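Local atomic coordinates of uncharacterized protein (Bacteroides uniformis, PDB entry 4IYK), a protein that is of unknown function but may bind carbohydrate, joining an N-terminal domain of the transthyretin clan to a C-terminal domain of the E-set clan. Residues A[132-137]-A[203-208]; A[155-160]-A[185-190]; A[18-23]-A[98-103]; A[105-110]-A[214-219]. All blocks are in the same frame, centred on the assembly; numbering follows the deposited sequence. Where two conformers were deposited one is given.

Contact 1. Residues A[132-137]-A[203-208]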
loop_
_atom_site.group_PDB
_atom_site.type_symbol
_atom_site.label_atom_id
_atom_site.label_comp_id
_atom_site.label_asym_id
_atom_site.label_seq_id
_atom_site.Cartn_x
_atom_site.Cartn_y
_atom_site.Cartn_z
ATOM N N GLN A 132 -2.599 11.069 -15.770
ATOM C CA GLN A 132 -1.466 11.647 -16.506
ATOM C C GLN A 132 -0.663 12.646 -15.673
ATOM O O GLN A 132 0.558 12.708 -15.813
ATOM C CB GLN A 132 -1.940 12.322 -17.801
ATOM C CG GLN A 132 -2.117 11.347 -18.966
ATOM C CD GLN A 132 -2.389 12.025 -20.296
ATOM O OE1 GLN A 132 -3.091 13.045 -20.392
ATOM N NE2 GLN A 132 -1.879 11.431 -21.364
ATOM N N GLU A 133 -1.337 13.414 -14.802
ATOM C CA GLU A 133 -0.736 14.435 -13.928
ATOM C C GLU A 133 0.220 13.868 -12.874
ATOM O O GLU A 133 1.039 14.630 -12.341
ATOM C CB GLU A 133 -1.830 15.283 -13.231
ATOM C CG GLU A 133 -2.840 14.466 -12.429
ATOM C CD GLU A 133 -3.725 15.209 -11.441
ATOM O OE1 GLU A 133 -4.222 16.304 -11.794
ATOM O OE2 GLU A 133 -3.949 14.676 -10.327
ATOM N N VAL A 134 0.120 12.547 -12.553
ATOM C CA VAL A 134 0.937 11.905 -11.521
ATOM C C VAL A 134 2.402 11.800 -11.923
ATOM O O VAL A 134 2.709 11.304 -13.006
ATOM C CB VAL A 134 0.413 10.493 -11.108
ATOM C CG1 VAL A 134 1.251 9.910 -9.980
ATOM C CG2 VAL A 134 -1.056 10.538 -10.711
ATOM N N LYS A 135 3.293 12.213 -11.001
ATOM C CA LYS A 135 4.747 12.116 -11.126
ATOM C C LYS A 135 5.318 11.190 -10.032
ATOM O O LYS A 135 4.631 10.862 -9.055
ATOM C CB LYS A 135 5.406 13.504 -11.079
ATOM C CG LYS A 135 4.979 14.405 -12.245
ATOM C CD LYS A 135 5.865 15.653 -12.362
ATOM C CE LYS A 135 6.980 15.456 -13.362
ATOM N NZ LYS A 135 7.675 16.736 -13.678
ATOM N N LEU A 136 6.568 10.748 -10.217
ATOM C CA LEU A 136 7.252 9.838 -9.306
ATOM C C LEU A 136 8.222 10.587 -8.397
ATOM O O LEU A 136 9.098 11.291 -8.887
ATOM C CB LEU A 136 8.002 8.773 -10.119
ATOM C CG LEU A 136 8.779 7.699 -9.330
ATOM C CD1 LEU A 136 7.835 6.771 -8.565
ATOM C CD2 LEU A 136 9.635 6.888 -10.268
ATOM N N LYS A 137 8.084 10.398 -7.079
ATOM C CA LYS A 137 8.926 11.034 -6.061
ATOM C C LYS A 137 9.970 10.041 -5.515
ATOM O O LYS A 137 11.145 10.394 -5.409
ATOM C CB LYS A 137 8.044 11.583 -4.925
ATOM C CG LYS A 137 8.731 12.582 -4.006
ATOM C CD LYS A 137 7.792 13.018 -2.888
ATOM C CE LYS A 137 8.469 13.879 -1.842
ATOM N NZ LYS A 137 7.605 14.098 -0.652
ATOM N N ALA A 203 6.287 2.536 -4.322
ATOM C CA ALA A 203 6.462 3.709 -5.182
ATOM C C ALA A 203 5.624 4.833 -4.642
ATOM O O ALA A 203 4.422 4.664 -4.447
ATOM C CB ALA A 203 6.084 3.405 -6.628
ATOM N N LEU A 204 6.283 5.960 -4.339
ATOM C CA LEU A 204 5.668 7.157 -3.780
ATOM C C LEU A 204 5.460 8.207 -4.880
ATOM O O LEU A 204 6.417 8.705 -5.483
ATOM C CB LEU A 204 6.511 7.728 -2.606
ATOM C CG LEU A 204 5.897 8.945 -1.856
ATOM C CD1 LEU A 204 4.601 8.566 -1.133
ATOM C CD2 LEU A 204 6.924 9.569 -0.862
ATOM N N ALA A 205 4.200 8.550 -5.125
ATOM C CA ALA A 205 3.837 9.564 -6.128
ATOM C C ALA A 205 3.939 10.979 -5.568
ATOM O O ALA A 205 4.001 11.170 -4.360
ATOM C CB ALA A 205 2.418 9.320 -6.627
ATOM N N ASP A 206 3.893 11.959 -6.471
ATOM C CA ASP A 206 3.824 13.393 -6.228
ATOM C C ASP A 206 2.550 13.866 -6.964
ATOM O O ASP A 206 2.450 13.697 -8.186
ATOM C CB ASP A 206 5.127 14.052 -6.703
ATOM C CG ASP A 206 5.137 15.570 -6.665
ATOM O OD1 ASP A 206 4.528 16.149 -5.735
ATOM O OD2 ASP A 206 5.773 16.173 -7.546
ATOM N N VAL A 207 1.513 14.296 -6.179
ATOM C CA VAL A 207 0.151 14.668 -6.606
ATOM C C VAL A 207 -0.360 15.895 -5.806
ATOM O O VAL A 207 -0.084 16.002 -4.605
ATOM C CB VAL A 207 -0.840 13.461 -6.408
ATOM C CG1 VAL A 207 -2.200 13.718 -7.070
ATOM C CG2 VAL A 207 -0.253 12.129 -6.878
ATOM N N SER A 208 -1.157 16.788 -6.450
ATOM C CA SER A 208 -1.720 17.950 -5.761
ATOM C C SER A 208 -3.191 17.820 -5.362
ATOM O O SER A 208 -3.957 17.134 -6.030
ATOM C CB SER A 208 -1.607 19.172 -6.642
ATOM O OG SER A 208 -2.916 19.554 -7.025
HETATM O O HOH W 1 -5.120 16.426 -8.335
#
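The side chains of E133 and V207 cross at about a right angle, the carboxylate oxygen OE2 of E133 coming to 3.8 Å from V207 CG1. A water donates to that same OE2 and to S208 O, and the hydroxyl of Y83 also bonds to OE2, so a polar end suits this exposed turn. The flat peptide groups further along are turned differently. K135 N lies in the plane of the D206 carbonyl and bonds its O at 3.3 Å, almost straight at the hydrogen. The return bond, from D206 N to K135 O at 2.9 Å, reaches its acceptor from above the carbonyl plane, 42° out of it. K137 N then meets L204 O at 2.9 Å, nearly along the C=O axis.

V134 points CG1 at A205 CB (3.6 Å) and at V207 CG2 (4.1 Å); with CG1 anti to the backbone N (chi1 -177°), this branch reaches across to the partner strand. V134, L136, A203 and A205 all touch I107, and branched or small apolar residues suit this buried place. K135 and D206 point to one face of the sheet; K135 is exposed and D206 partly so, which suits charged side chains. Their charged ends stay well apart, and D206 OD2 bonds S169 OG instead. The extended K137 lies alongside L204, CD to CD2 4.1 Å, lending its methylenes to the leucine while its amine travels on.

This is antiparallel, edge-to-edge pairing of strands 135-144 and 196-206, with apolar residues packed on I107 of the other sheet, consistent with an immunoglobulin-like E-set sandwich.

Contact 2. Residues A[155-160]-A[185-190]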
loop_
_atom_site.group_PDB
_atom_site.type_symbol
_atom_site.label_atom_id
_atom_site.label_comp_id
_atom_site.label_asym_id
_atom_site.label_seq_id
_atom_site.Cartn_x
_atom_site.Cartn_y
_atom_site.Cartn_z
ATOM N N LEU A 155 13.135 -2.401 7.934
ATOM C CA LEU A 155 14.483 -2.478 8.469
ATOM C C LEU A 155 15.309 -1.352 7.864
ATOM O O LEU A 155 15.017 -0.891 6.771
ATOM C CB LEU A 155 15.106 -3.850 8.138
ATOM C CG LEU A 155 14.406 -5.055 8.764
ATOM C CD1 LEU A 155 14.849 -6.355 8.074
ATOM C CD2 LEU A 155 14.655 -5.103 10.291
ATOM N N THR A 156 16.305 -0.882 8.604
ATOM C CA THR A 156 17.234 0.168 8.169
ATOM C C THR A 156 18.380 -0.579 7.492
ATOM O O THR A 156 19.008 -1.432 8.136
ATOM C CB THR A 156 17.667 0.977 9.390
ATOM O OG1 THR A 156 16.490 1.475 10.013
ATOM C CG2 THR A 156 18.643 2.105 9.038
ATOM N N LEU A 157 18.640 -0.263 6.219
ATOM C CA LEU A 157 19.635 -0.977 5.419
ATOM C C LEU A 157 20.821 -0.120 4.986
ATOM O O LEU A 157 20.685 1.086 4.803
ATOM C CB LEU A 157 18.947 -1.565 4.165
ATOM C CG LEU A 157 17.750 -2.528 4.396
ATOM C CD1 LEU A 157 17.077 -2.875 3.077
ATOM C CD2 LEU A 157 18.181 -3.816 5.157
ATOM N N ASN A 158 21.962 -0.794 4.716
ATOM C CA ASN A 158 23.183 -0.161 4.226
ATOM C C ASN A 158 23.330 -0.307 2.724
ATOM O O ASN A 158 22.915 -1.325 2.175
ATOM C CB ASN A 158 24.397 -0.799 4.880
ATOM C CG ASN A 158 24.394 -0.839 6.373
ATOM O OD1 ASN A 158 24.177 0.167 7.044
ATOM N ND2 ASN A 158 24.769 -1.986 6.919
ATOM N N GLY A 159 23.973 0.679 2.078
ATOM C CA GLY A 159 24.267 0.611 0.653
ATOM C C GLY A 159 23.597 1.598 -0.270
ATOM O O GLY A 159 24.151 1.903 -1.323
ATOM N N GLY A 160 22.390 2.026 0.086
ATOM C CA GLY A 160 21.603 3.009 -0.667
ATOM C C GLY A 160 20.902 2.558 -1.936
ATOM O O GLY A 160 20.105 3.321 -2.490
ATOM N N GLY A 185 25.342 -9.426 2.288
ATOM C CA GLY A 185 26.588 -9.389 3.055
ATOM C C GLY A 185 26.774 -8.085 3.810
ATOM O O GLY A 185 27.328 -8.070 4.913
ATOM N N GLN A 186 26.309 -6.978 3.206
ATOM C CA GLN A 186 26.370 -5.625 3.747
ATOM C C GLN A 186 25.235 -5.367 4.751
ATOM O O GLN A 186 25.248 -4.338 5.427
ATOM C CB GLN A 186 26.295 -4.606 2.583
ATOM C CG GLN A 186 27.639 -4.513 1.797
ATOM C CD GLN A 186 28.784 -4.052 2.653
ATOM O OE1 GLN A 186 29.666 -4.839 3.067
ATOM N NE2 GLN A 186 28.755 -2.786 3.018
ATOM N N ASN A 187 24.262 -6.308 4.849
ATOM C CA ASN A 187 23.093 -6.187 5.691
ATOM C C ASN A 187 22.831 -7.446 6.525
ATOM O O ASN A 187 21.691 -7.702 6.925
ATOM C CB ASN A 187 21.898 -5.867 4.785
ATOM C CG ASN A 187 21.983 -4.457 4.252
ATOM O OD1 ASN A 187 21.895 -3.506 5.014
ATOM N ND2 ASN A 187 22.310 -4.295 2.974
ATOM N N ALA A 188 23.889 -8.197 6.845
ATOM C CA ALA A 188 23.779 -9.460 7.605
ATOM C C ALA A 188 23.265 -9.268 9.040
ATOM O O ALA A 188 22.764 -10.209 9.629
ATOM C CB ALA A 188 25.127 -10.150 7.639
ATOM N N ASP A 189 23.397 -8.060 9.596
ATOM C CA ASP A 189 22.980 -7.727 10.961
ATOM C C ASP A 189 21.435 -7.776 11.116
ATOM O O ASP A 189 20.941 -8.223 12.161
ATOM C CB ASP A 189 23.538 -6.331 11.370
ATOM C CG ASP A 189 23.063 -5.133 10.559
ATOM O OD1 ASP A 189 22.757 -5.304 9.347
ATOM O OD2 ASP A 189 23.008 -4.014 11.127
ATOM N N VAL A 190 20.689 -7.372 10.081
ATOM C CA VAL A 190 19.220 -7.335 10.140
ATOM C C VAL A 190 18.560 -8.318 9.145
ATOM O O VAL A 190 17.369 -8.573 9.269
ATOM C CB VAL A 190 18.651 -5.901 9.996
ATOM C CG1 VAL A 190 19.134 -5.017 11.152
ATOM C CG2 VAL A 190 18.977 -5.276 8.631
HETATM O O HOH W 2 21.095 -2.002 10.520
HETATM O O HOH W 3 24.550 -2.052 9.899
#
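N158 and N187 grip each other twice. N158 N gives a nearly straight bond to N187 OD1 at 2.7 Å, in the carbonyl plane on a lone pair, and N187 ND2 answers to N158 O at 3.1 Å. With CG of N187 set beside its backbone N (chi1 -72°), the amide is carried across to N158. One side-chain amide serves both the N-H and the C=O of a residue, much as a neighbouring strand would. The N158 side chain lies antiparallel to that of N187, the amide planes 21° apart, and sends ND2 to Q186 O at 2.8 Å.

Here irregular loops of the E-set-like domain, after strands 135-144 and 178-183, are joined by asparagine amides in place of regular sheet pairing. A leucine at N187 would probably leave the N-H and C=O of N158 without these mates and deprive D183 O of its bond from N187 ND2.

Beside the amides V190 CG2 packs on L157 CD2 at 3.9 Å, and L155 lies alongside the valine, CD2 4.1 Å from V190 CB; L191 backs both leucines. Further out, D183 OD1 accepts from Q186 N, and a water accepts from N158 ND2 and donates to D189 OD2.

Contact 3. Residues A[18-23]-A[98-103]. With EDO (1,2-ethanediol), chain I; EDO (1,2-ethanediol), chain D.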
loop_
_atom_site.group_PDB
_atom_site.type_symbol
_atom_site.label_atom_id
_atom_site.label_comp_id
_atom_site.label_asym_id
_atom_site.label_seq_id
_atom_site.Cartn_x
_atom_site.Cartn_y
_atom_site.Cartn_z
ATOM N N HIS A 18 -16.883 -6.276 6.276
ATOM C CA HIS A 18 -15.597 -6.668 5.695
ATOM C C HIS A 18 -15.677 -6.356 4.203
ATOM O O HIS A 18 -16.768 -6.119 3.684
ATOM C CB HIS A 18 -15.267 -8.153 5.968
ATOM C CG HIS A 18 -16.312 -9.076 5.426
ATOM N ND1 HIS A 18 -16.194 -9.638 4.159
ATOM C CD2 HIS A 18 -17.519 -9.410 5.944
ATOM C CE1 HIS A 18 -17.314 -10.325 3.972
ATOM N NE2 HIS A 18 -18.145 -10.209 5.013
ATOM N N GLY A 19 -14.537 -6.346 3.542
ATOM C CA GLY A 19 -14.458 -6.037 2.125
ATOM C C GLY A 19 -13.046 -5.754 1.685
ATOM O O GLY A 19 -12.090 -6.046 2.408
ATOM N N SER A 20 -12.911 -5.162 0.493
ATOM C CA SER A 20 -11.605 -4.933 -0.093
ATOM C C SER A 20 -11.478 -3.589 -0.735
ATOM O O SER A 20 -12.474 -3.030 -1.202
ATOM C CB SER A 20 -11.341 -5.997 -1.167
ATOM O OG SER A 20 -11.285 -7.307 -0.626
ATOM N N ILE A 21 -10.228 -3.073 -0.781
ATOM C CA ILE A 21 -9.874 -1.867 -1.537
ATOM C C ILE A 21 -9.416 -2.408 -2.881
ATOM O O ILE A 21 -8.421 -3.151 -2.944
ATOM C CB ILE A 21 -8.814 -0.942 -0.858
ATOM C CG1 ILE A 21 -9.198 -0.552 0.621
ATOM C CG2 ILE A 21 -8.558 0.325 -1.738
ATOM C CD1 ILE A 21 -10.638 0.192 0.827
ATOM N N LEU A 22 -10.151 -2.090 -3.928
ATOM C CA LEU A 22 -9.859 -2.615 -5.265
ATOM C C LEU A 22 -9.591 -1.512 -6.284
ATOM O O LEU A 22 -10.231 -0.457 -6.273
ATOM C CB LEU A 22 -11.029 -3.477 -5.779
ATOM C CG LEU A 22 -11.445 -4.692 -4.963
ATOM C CD1 LEU A 22 -12.714 -5.341 -5.552
ATOM C CD2 LEU A 22 -10.287 -5.708 -4.817
ATOM N N ASP A 23 -8.667 -1.805 -7.205
ATOM C CA ASP A 23 -8.347 -0.920 -8.313
ATOM C C ASP A 23 -9.545 -0.936 -9.280
ATOM O O ASP A 23 -9.925 -2.001 -9.767
ATOM C CB ASP A 23 -7.069 -1.444 -8.980
ATOM C CG ASP A 23 -6.498 -0.542 -10.049
ATOM O OD1 ASP A 23 -7.256 -0.140 -10.955
ATOM O OD2 ASP A 23 -5.275 -0.318 -10.035
ATOM N N VAL A 98 -20.955 -6.756 3.503
ATOM C CA VAL A 98 -19.765 -6.860 2.660
ATOM C C VAL A 98 -19.764 -5.623 1.732
ATOM O O VAL A 98 -20.831 -5.197 1.333
ATOM C CB VAL A 98 -19.687 -8.250 1.919
ATOM C CG1 VAL A 98 -20.893 -8.498 1.013
ATOM C CG2 VAL A 98 -18.385 -8.408 1.149
ATOM N N TYR A 99 -18.589 -4.964 1.519
ATOM C CA TYR A 99 -18.508 -3.807 0.616
ATOM C C TYR A 99 -17.073 -3.587 0.127
ATOM O O TYR A 99 -16.135 -3.349 0.909
ATOM C CB TYR A 99 -19.063 -2.506 1.239
ATOM C CG TYR A 99 -19.335 -1.408 0.223
ATOM C CD1 TYR A 99 -18.320 -0.552 -0.200
ATOM C CD2 TYR A 99 -20.610 -1.220 -0.305
ATOM C CE1 TYR A 99 -18.565 0.459 -1.129
ATOM C CE2 TYR A 99 -20.871 -0.201 -1.230
ATOM C CZ TYR A 99 -19.842 0.639 -1.635
ATOM O OH TYR A 99 -20.072 1.641 -2.549
ATOM N N ASP A 100 -16.928 -3.623 -1.192
ATOM C CA ASP A 100 -15.654 -3.385 -1.849
ATOM C C ASP A 100 -15.630 -1.957 -2.379
ATOM O O ASP A 100 -16.610 -1.500 -2.962
ATOM C CB ASP A 100 -15.443 -4.408 -2.983
ATOM C CG ASP A 100 -15.277 -5.847 -2.507
ATOM O OD1 ASP A 100 -14.856 -6.050 -1.343
ATOM O OD2 ASP A 100 -15.566 -6.769 -3.301
ATOM N N PHE A 101 -14.538 -1.232 -2.135
ATOM C CA PHE A 101 -14.413 0.135 -2.641
ATOM C C PHE A 101 -13.515 0.087 -3.886
ATOM O O PHE A 101 -12.467 -0.565 -3.861
ATOM C CB PHE A 101 -13.826 1.069 -1.549
ATOM C CG PHE A 101 -14.668 1.211 -0.303
ATOM C CD1 PHE A 101 -15.644 2.196 -0.212
ATOM C CD2 PHE A 101 -14.439 0.404 0.807
ATOM C CE1 PHE A 101 -16.407 2.342 0.954
ATOM C CE2 PHE A 101 -15.204 0.546 1.974
ATOM C CZ PHE A 101 -16.179 1.516 2.042
ATOM N N LYS A 102 -13.926 0.764 -4.954
ATOM C CA LYS A 102 -13.231 0.895 -6.249
ATOM C C LYS A 102 -12.490 2.236 -6.275
ATOM O O LYS A 102 -13.096 3.283 -6.061
ATOM C CB LYS A 102 -14.221 0.791 -7.427
ATOM C CG LYS A 102 -15.182 -0.401 -7.349
ATOM C CD LYS A 102 -14.660 -1.652 -8.025
ATOM C CE LYS A 102 -15.748 -2.696 -8.207
ATOM N NZ LYS A 102 -16.746 -2.312 -9.251
ATOM N N VAL A 103 -11.172 2.202 -6.488
ATOM C CA VAL A 103 -10.329 3.397 -6.370
ATOM C C VAL A 103 -9.374 3.552 -7.567
ATOM O O VAL A 103 -9.184 2.617 -8.352
ATOM C CB VAL A 103 -9.529 3.335 -5.017
ATOM C CG1 VAL A 103 -10.430 2.984 -3.831
ATOM C CG2 VAL A 103 -8.332 2.373 -5.084
HETATM C C1 EDO I . -16.762 4.192 -5.428
HETATM O O1 EDO I . -15.725 4.411 -6.384
HETATM C C2 EDO I . -16.449 2.932 -4.572
HETATM O O2 EDO I . -17.447 2.791 -3.594
HETATM C C1 EDO D . -19.602 -2.672 -4.035
HETATM O O1 EDO D . -18.804 -1.991 -4.999
HETATM C C2 EDO D . -19.107 -4.141 -3.924
HETATM O O2 EDO D . -19.465 -4.687 -2.661
HETATM O O HOH W 4 -14.376 -8.473 -0.324
#
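The two segments run parallel from H18 beside V98 to D23 beside V103, with Y99 N bonding H18 O, F101 N bonding S20 O, L22 N bonding F101 O and V103 N bonding L22 O. The ladder falters where G19 and S20 lie level with Y99 and D100: S20 N turns to D100 OD1 (2.8 Å, weak and bent), and Y99 O bonds Y63 OH. Glycine suits position 19, where a CB would collide with Y99 O.

On one face I21 brings CD1 to F101 CD2 (3.8 Å) and CG2 to V103 CG1 (3.9 Å). On the other, H18 CG lies between backbone N and carbonyl carbon (chi1 59°), turning CE1 onto V98 CG2 at 3.6 Å, while NE2 bonds D96. Y99 sends CD1 over the centre of the F101 ring, 3.6 Å above it, and its OH bonds an ethanediol. A serine at Y99 would probably bare that face of F101 and leave F90 without its edge-to-face mate. A second ethanediol accepts from D100 N and donates to D100 O; both probably come from the crystallisation liquor.

Strand 15-23 is the middle of three in this transthyretin-like domain: strand 62-65 pairs along its other edge, and F82 packs against I21 and V103.

Contact 4. Residues A[105-110]-A[214-219]; sequences PYIRVK and RHNYAP. With EDO (1,2-ethanediol), chain E.
I107 and N216 join strands of two different sheets in what is probably an immunoglobulin-like E-set sandwich: strand 107-117 belongs to a three-stranded sheet and strand 216-224 to a five-stranded one. The two segments run the same way, yet no direct backbone-to-backbone hydrogen bond links them.

A side chain supplies the direct polar link. I107 N bonds N216 OD1 at 3.1 Å, but the donor stands well above the carbonyl plane, 67° out of it, and the bond is bent. CG of N216 lies anti to its own carbonyl carbon (chi1 -73°), which leads the amide over towards I107. Its other end, ND2, packs 3.6 Å from P105 CB and bonds N81 O, so asparagine satisfies a backbone group on each hand in a buried place.

Water makes the second bridge, accepting from V109 N at 3.0 Å and donating to Y217 O at 2.7 Å.

Apolar contact is modest. V109 CG1 touches A218 CB at 3.8 Å; a small alanine lets the branched valine close in, while F125 and L127 pack on the valine from strand 120-129.

Polar ends find partners elsewhere: R108 points away and forms salt bridges with D23 and E128, and Y217 OH hydrogen-bonds D33. The R214 side chain, bent at chi2, carries its guanidinium off from the other segment, its NH1 giving a hydrogen bond of 2.7 Å to O2 of an ethanediol lying at the guanidinium edge.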
loop_
_atom_site.group_PDB
_atom_site.type_symbol
_atom_site.label_atom_id
_atom_site.label_comp_id
_atom_site.label_asym_id
_atom_site.label_seq_id
_atom_site.Cartn_x
_atom_site.Cartn_y
_atom_site.Cartn_z
ATOM N N PRO A 105 -5.538 4.212 -7.897
ATOM C CA PRO A 105 -4.256 4.409 -7.192
ATOM C C PRO A 105 -3.442 5.485 -7.893
ATOM O O PRO A 105 -3.642 5.696 -9.097
ATOM C CB PRO A 105 -3.571 3.039 -7.295
ATOM C CG PRO A 105 -4.140 2.408 -8.506
ATOM C CD PRO A 105 -5.559 2.934 -8.647
ATOM N N TYR A 106 -2.545 6.176 -7.179
ATOM C CA TYR A 106 -1.718 7.179 -7.858
ATOM C C TYR A 106 -0.760 6.490 -8.821
ATOM O O TYR A 106 -0.540 6.957 -9.931
ATOM C CB TYR A 106 -0.949 8.034 -6.830
ATOM C CG TYR A 106 -1.856 8.786 -5.880
ATOM C CD1 TYR A 106 -2.897 9.583 -6.361
ATOM C CD2 TYR A 106 -1.667 8.717 -4.502
ATOM C CE1 TYR A 106 -3.745 10.265 -5.495
ATOM C CE2 TYR A 106 -2.509 9.398 -3.623
ATOM C CZ TYR A 106 -3.549 10.172 -4.128
ATOM O OH TYR A 106 -4.393 10.849 -3.283
ATOM N N ILE A 107 -0.225 5.343 -8.399
ATOM C CA ILE A 107 0.722 4.538 -9.159
ATOM C C ILE A 107 0.349 3.055 -9.072
ATOM O O ILE A 107 0.026 2.565 -7.987
ATOM C CB ILE A 107 2.179 4.769 -8.608
ATOM C CG1 ILE A 107 2.654 6.229 -8.847
ATOM C CG2 ILE A 107 3.191 3.727 -9.174
ATOM C CD1 ILE A 107 3.957 6.571 -8.198
ATOM N N ARG A 108 0.506 2.329 -10.202
ATOM C CA ARG A 108 0.376 0.870 -10.256
ATOM C C ARG A 108 1.767 0.281 -10.471
ATOM O O ARG A 108 2.467 0.731 -11.374
ATOM C CB ARG A 108 -0.561 0.444 -11.404
ATOM C CG ARG A 108 -2.014 0.771 -11.194
ATOM C CD ARG A 108 -2.879 0.344 -12.386
ATOM N NE ARG A 108 -4.255 0.772 -12.142
ATOM C CZ ARG A 108 -4.833 1.851 -12.644
ATOM N NH1 ARG A 108 -4.209 2.582 -13.563
ATOM N NH2 ARG A 108 -6.069 2.175 -12.283
ATOM N N VAL A 109 2.192 -0.699 -9.653
ATOM C CA VAL A 109 3.490 -1.344 -9.885
ATOM C C VAL A 109 3.245 -2.477 -10.877
ATOM O O VAL A 109 2.408 -3.342 -10.617
ATOM C CB VAL A 109 4.207 -1.825 -8.612
ATOM C CG1 VAL A 109 5.534 -2.477 -8.962
ATOM C CG2 VAL A 109 4.422 -0.676 -7.636
ATOM N N LYS A 110 3.951 -2.460 -12.008
ATOM C CA LYS A 110 3.741 -3.466 -13.045
ATOM C C LYS A 110 4.887 -4.461 -13.153
ATOM O O LYS A 110 6.061 -4.105 -12.996
ATOM C CB LYS A 110 3.503 -2.812 -14.419
ATOM C CG LYS A 110 2.360 -1.782 -14.453
ATOM C CD LYS A 110 0.991 -2.328 -13.984
ATOM C CE LYS A 110 0.275 -3.213 -14.983
ATOM N NZ LYS A 110 -1.013 -3.718 -14.436
ATOM N N ARG A 214 0.640 8.774 0.032
ATOM C CA ARG A 214 1.236 7.577 0.631
ATOM C C ARG A 214 1.707 6.635 -0.467
ATOM O O ARG A 214 1.249 6.744 -1.608
ATOM C CB ARG A 214 0.231 6.854 1.561
ATOM C CG ARG A 214 -0.307 7.709 2.722
ATOM C CD ARG A 214 0.791 8.086 3.684
ATOM N NE ARG A 214 0.285 8.483 4.995
ATOM C CZ ARG A 214 1.055 8.714 6.056
ATOM N NH1 ARG A 214 2.376 8.587 5.971
ATOM N NH2 ARG A 214 0.512 9.049 7.217
ATOM N N HIS A 215 2.629 5.711 -0.125
ATOM C CA HIS A 215 3.165 4.764 -1.091
ATOM C C HIS A 215 2.134 3.838 -1.657
ATOM O O HIS A 215 1.229 3.365 -0.953
ATOM C CB HIS A 215 4.247 3.848 -0.438
ATOM C CG HIS A 215 5.538 4.521 -0.111
ATOM N ND1 HIS A 215 5.682 5.256 1.029
ATOM C CD2 HIS A 215 6.727 4.457 -0.748
ATOM C CE1 HIS A 215 6.935 5.683 1.030
ATOM N NE2 HIS A 215 7.615 5.184 0.005
ATOM N N ASN A 216 2.364 3.473 -2.917
ATOM C CA ASN A 216 1.700 2.389 -3.611
ATOM C C ASN A 216 2.666 1.198 -3.560
ATOM O O ASN A 216 3.863 1.399 -3.457
ATOM C CB ASN A 216 1.339 2.788 -5.019
ATOM C CG ASN A 216 0.188 3.759 -5.065
ATOM O OD1 ASN A 216 0.360 4.909 -5.413
ATOM N ND2 ASN A 216 -1.014 3.313 -4.715
ATOM N N TYR A 217 2.144 -0.027 -3.619
ATOM C CA TYR A 217 2.926 -1.242 -3.474
ATOM C C TYR A 217 2.580 -2.330 -4.458
ATOM O O TYR A 217 1.452 -2.432 -4.930
ATOM C CB TYR A 217 2.667 -1.825 -2.056
ATOM C CG TYR A 217 3.140 -0.949 -0.920
ATOM C CD1 TYR A 217 4.488 -0.852 -0.608
ATOM C CD2 TYR A 217 2.239 -0.176 -0.185
ATOM C CE1 TYR A 217 4.934 -0.054 0.446
ATOM C CE2 TYR A 217 2.670 0.635 0.862
ATOM C CZ TYR A 217 4.022 0.685 1.179
ATOM O OH TYR A 217 4.478 1.430 2.230
ATOM N N ALA A 218 3.555 -3.200 -4.679
ATOM C CA ALA A 218 3.423 -4.472 -5.364
ATOM C C ALA A 218 3.166 -5.524 -4.262
ATOM O O ALA A 218 3.429 -5.212 -3.103
ATOM C CB ALA A 218 4.698 -4.798 -6.123
ATOM N N PRO A 219 2.629 -6.732 -4.545
ATOM C CA PRO A 219 2.422 -7.710 -3.452
ATOM C C PRO A 219 3.757 -8.158 -2.810
ATOM O O PRO A 219 4.804 -8.164 -3.473
ATOM C CB PRO A 219 1.702 -8.886 -4.151
ATOM C CG PRO A 219 1.148 -8.297 -5.433
ATOM C CD PRO A 219 2.186 -7.281 -5.842
HETATM C C1 EDO E . 4.901 9.823 2.414
HETATM O O1 EDO E . 3.793 10.601 2.845
HETATM C C2 EDO E . 5.246 8.736 3.458
HETATM O O2 EDO E . 4.073 8.128 3.988
HETATM O O HOH W 5 0.526 -1.594 -7.363
#

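Overall arrangement
Contact 3 comes first along the chain and lies in the N-terminal, transthyretin-like domain; the other three belong to the C-terminal domain. Segment 105-110 opens contact 4, and segment 214-219 closes it further along the chain than all segments of contacts 1 and 2, contact 2 falling within the span of contact 1. Contacts 1 and 4 are close neighbours, their centres 11 Å apart, since strands 196-206 and 216-224 pair in one sheet through A203 N and N216 O. Contact 3 touches contact 4 by the salt bridge of D23 with R108, which ties the two domains together. Contact 2 stands far off, about 36 Å between centres from contact 3, across the chain's centre.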